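Local coordinates for acetyl-CoA C-acetyltransferase (Syntrophomonas wolfei subsp. wolfei, PDB 7N7Z), which probably catalyses the reversible interconversion of two acetyl-CoA molecules with acetoacetyl-CoA and free coenzyme A, at residues K305-K310 with A396-R401. Residues are numbered along the deposited sequence; the frame is centred on the assembly and turned at random.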
ATOM      1  N   LYS B 305      49.579   0.000  -0.619  1.00 45.21           N
ATOM      2  CA  LYS B 305      50.499  -0.796  -1.425  1.00 46.11           C
ATOM      3  C   LYS B 305      50.456  -0.363  -2.884  1.00 46.96           C
ATOM      4  O   LYS B 305      51.500  -0.148  -3.511  1.00 47.45           O
ATOM      5  CB  LYS B 305      50.157  -2.281  -1.292  1.00 46.71           C
ATOM      6  CG  LYS B 305      51.323  -3.216  -1.577  1.00 53.25           C
ATOM      7  CD  LYS B 305      50.870  -4.667  -1.650  1.00 53.00           C
ATOM      8  CE  LYS B 305      51.133  -5.268  -3.023  1.00 55.25           C
ATOM      9  NZ  LYS B 305      50.418  -6.563  -3.215  1.00 55.71           N
ATOM     10  N   GLN B 306      49.250  -0.219  -3.440  1.00 44.72           N
ATOM     11  CA  GLN B 306      49.115   0.169  -4.840  1.00 47.63           C
ATOM     12  C   GLN B 306      49.833   1.481  -5.135  1.00 49.71           C
ATOM     13  O   GLN B 306      50.322   1.680  -6.252  1.00 52.71           O
ATOM     14  CB  GLN B 306      47.634   0.289  -5.210  1.00 48.43           C
ATOM     15  CG  GLN B 306      46.841  -0.998  -5.046  1.00 49.78           C
ATOM     16  CD  GLN B 306      45.487  -0.946  -5.736  1.00 50.07           C
ATOM     17  OE1 GLN B 306      44.833   0.097  -5.768  1.00 48.58           O
ATOM     18  NE2 GLN B 306      45.062  -2.075  -6.292  1.00 46.17           N
ATOM     19  N   ALA B 307      49.909   2.381  -4.153  1.00 46.63           N
ATOM     20  CA  ALA B 307      50.490   3.701  -4.355  1.00 49.54           C
ATOM     21  C   ALA B 307      51.933   3.809  -3.878  1.00 49.26           C
ATOM     22  O   ALA B 307      52.602   4.794  -4.208  1.00 45.08           O
ATOM     23  CB  ALA B 307      49.643   4.763  -3.639  1.00 45.85           C
ATOM     24  N   GLY B 308      52.428   2.834  -3.119  1.00 47.38           N
ATOM     25  CA  GLY B 308      53.782   2.906  -2.613  1.00 48.66           C
ATOM     26  C   GLY B 308      53.947   3.749  -1.372  1.00 50.33           C
ATOM     27  O   GLY B 308      55.075   4.113  -1.028  1.00 53.53           O
ATOM     28  N   TRP B 309      52.855   4.075  -0.689  1.00 48.62           N
ATOM     29  CA  TRP B 309      52.906   4.860   0.532  1.00 51.03           C
ATOM     30  C   TRP B 309      52.961   3.953   1.756  1.00 52.21           C
ATOM     31  O   TRP B 309      52.536   2.795   1.726  1.00 49.93           O
ATOM     32  CB  TRP B 309      51.682   5.771   0.649  1.00 49.64           C
ATOM     33  CG  TRP B 309      51.679   6.954  -0.262  1.00 50.25           C
ATOM     34  CD1 TRP B 309      52.531   7.202  -1.298  1.00 49.11           C
ATOM     35  CD2 TRP B 309      50.768   8.059  -0.216  1.00 48.30           C
ATOM     36  NE1 TRP B 309      52.206   8.395  -1.901  1.00 48.51           N
ATOM     37  CE2 TRP B 309      51.127   8.939  -1.255  1.00 46.19           C
ATOM     38  CE3 TRP B 309      49.683   8.388   0.604  1.00 45.10           C
ATOM     39  CZ2 TRP B 309      50.441  10.128  -1.495  1.00 46.56           C
ATOM     40  CZ3 TRP B 309      49.004   9.567   0.364  1.00 43.98           C
ATOM     41  CH2 TRP B 309      49.385  10.422  -0.677  1.00 44.05           C
ATOM     42  N   LYS B 310      53.492   4.500   2.843  1.00 54.73           N
ATOM     43  CA  LYS B 310      53.352   3.916   4.167  1.00 56.04           C
ATOM     44  C   LYS B 310      52.259   4.664   4.919  1.00 54.44           C
ATOM     45  O   LYS B 310      51.978   5.833   4.639  1.00 49.19           O
ATOM     46  CB  LYS B 310      54.666   3.978   4.950  1.00 55.70           C
ATOM     47  CG  LYS B 310      55.827   3.211   4.318  1.00 55.69           C
ATOM     48  CD  LYS B 310      55.439   1.795   3.890  1.00 60.33           C
ATOM     49  CE  LYS B 310      54.843   0.984   5.036  1.00 59.03           C
ATOM     50  NZ  LYS B 310      54.394  -0.365   4.586  1.00 54.31           N
ATOM     51  N   ALA B 396      38.998   2.382  -0.117  1.00 38.20           N
ATOM     52  CA  ALA B 396      39.941   3.350   0.418  1.00 40.01           C
ATOM     53  C   ALA B 396      40.551   4.111  -0.749  1.00 37.95           C
ATOM     54  O   ALA B 396      40.655   3.587  -1.860  1.00 35.18           O
ATOM     55  CB  ALA B 396      41.036   2.678   1.253  1.00 38.09           C
ATOM     56  N   SER B 397      40.949   5.355  -0.490  1.00 36.89           N
ATOM     57  CA  SER B 397      41.514   6.200  -1.532  1.00 34.07           C
ATOM     58  C   SER B 397      42.553   7.125  -0.917  1.00 38.57           C
ATOM     59  O   SER B 397      42.465   7.485   0.260  1.00 37.49           O
ATOM     60  CB  SER B 397      40.427   7.017  -2.242  1.00 33.53           C
ATOM     61  OG  SER B 397      39.646   7.748  -1.314  1.00 33.61           O
ATOM     62  N   LEU B 398      43.537   7.505  -1.731  1.00 36.87           N
ATOM     63  CA  LEU B 398      44.637   8.355  -1.300  1.00 35.90           C
ATOM     64  C   LEU B 398      44.780   9.535  -2.249  1.00 37.55           C
ATOM     65  O   LEU B 398      44.570   9.403  -3.459  1.00 37.56           O
ATOM     66  CB  LEU B 398      45.951   7.575  -1.241  1.00 36.52           C
ATOM     67  CG  LEU B 398      45.963   6.400  -0.263  1.00 39.54           C
ATOM     68  CD1 LEU B 398      47.089   5.436  -0.606  1.00 43.83           C
ATOM     69  CD2 LEU B 398      46.087   6.893   1.169  1.00 41.99           C
ATOM     70  N   TRP B 399      45.138  10.689  -1.690  1.00 39.13           N
ATOM     71  CA  TRP B 399      45.187  11.934  -2.441  1.00 36.88           C
ATOM     72  C   TRP B 399      46.339  12.779  -1.920  1.00 39.15           C
ATOM     73  O   TRP B 399      46.801  12.601  -0.789  1.00 38.39           O
ATOM     74  CB  TRP B 399      43.864  12.707  -2.329  1.00 34.03           C
ATOM     75  CG  TRP B 399      42.631  11.862  -2.548  1.00 37.13           C
ATOM     76  CD1 TRP B 399      42.111  10.924  -1.698  1.00 35.12           C
ATOM     77  CD2 TRP B 399      41.764  11.891  -3.687  1.00 33.79           C
ATOM     78  NE1 TRP B 399      40.980  10.368  -2.240  1.00 36.51           N
ATOM     79  CE2 TRP B 399      40.745  10.943  -3.461  1.00 35.85           C
ATOM     80  CE3 TRP B 399      41.751  12.625  -4.877  1.00 34.16           C
ATOM     81  CZ2 TRP B 399      39.725  10.709  -4.380  1.00 31.06           C
ATOM     82  CZ3 TRP B 399      40.738  12.391  -5.789  1.00 35.55           C
ATOM     83  CH2 TRP B 399      39.738  11.442  -5.535  1.00 33.72           C
ATOM     84  N   THR B 400      46.803  13.704  -2.759  1.00 39.10           N
ATOM     85  CA  THR B 400      47.858  14.631  -2.377  1.00 38.67           C
ATOM     86  C   THR B 400      47.578  16.000  -2.977  1.00 39.28           C
ATOM     87  O   THR B 400      47.022  16.116  -4.073  1.00 36.55           O
ATOM     88  CB  THR B 400      49.246  14.152  -2.830  1.00 43.71           C
ATOM     89  OG1 THR B 400      50.251  15.023  -2.292  1.00 45.78           O
ATOM     90  CG2 THR B 400      49.354  14.137  -4.354  1.00 43.09           C
ATOM     91  N   ARG B 401      47.977  17.041  -2.243  1.00 43.55           N
ATOM     92  CA  ARG B 401      47.898  18.416  -2.719  1.00 43.63           C
ATOM     93  C   ARG B 401      49.164  18.848  -3.451  1.00 45.74           C
ATOM     94  O   ARG B 401      49.507  20.038  -3.444  1.00 49.14           O
ATOM     95  CB  ARG B 401      47.610  19.358  -1.548  1.00 40.62           C
ATOM     96  CG  ARG B 401      46.280  19.091  -0.864  1.00 40.74           C
ATOM     97  CD  ARG B 401      46.048  20.040   0.298  1.00 38.24           C
ATOM     98  NE  ARG B 401      45.839  21.412  -0.153  1.00 40.02           N
ATOM     99  CZ  ARG B 401      46.160  22.492   0.546  1.00 40.61           C
ATOM    100  NH1 ARG B 401      46.714  22.403   1.745  1.00 37.60           N
ATOM    101  NH2 ARG B 401      45.922  23.693   0.028  1.00 43.60           N
TER
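Ala307, the last residue of helix 296-307, and Trp309, just beyond it, pack on Leu398 of strand 394-400, and Trp309 also reaches Trp399 and Thr400. This is a helix-on-sheet contact in the C-terminal half of the thiolase fold, away from the predicted active-site residues. The helix stops at Gly308, whose positive phi (82°) closes a Schellman motif, and Trp309 follows directly.

Along the strand, Ser397 points to the other side of the sheet, toward helix 360-378; there its OG accepts a hydrogen bond from Trp399 NE1 at 3.1 Å, nearly in the indole plane, with an N-H...O angle of 161°. Leu398 faces the helix end and takes part in both apolar side-chain pairs of the contact. Its CD1 meets Ala307 CB at 4.0 Å, while its CD2 comes obliquely against the indole, 3.9 Å from Trp309 CE3; Val303 and Leu304 of the same helix also press on it. With CG anti to its carbonyl carbon (chi1 -74°), Trp309 extends its six-membered ring past Leu398 to the strand backbone. With an alanine at Trp309, the flank of Leu398 would probably be left with a gap and Lys382 without its cation-pi partner. Trp399 turns its side chain away but presents its carbonyl to the indole edge, O lying in the ring plane 3.4 Å from Trp309 CH2. Thr400 adds its CB at that same edge, 4.3 Å from Trp309 CH2.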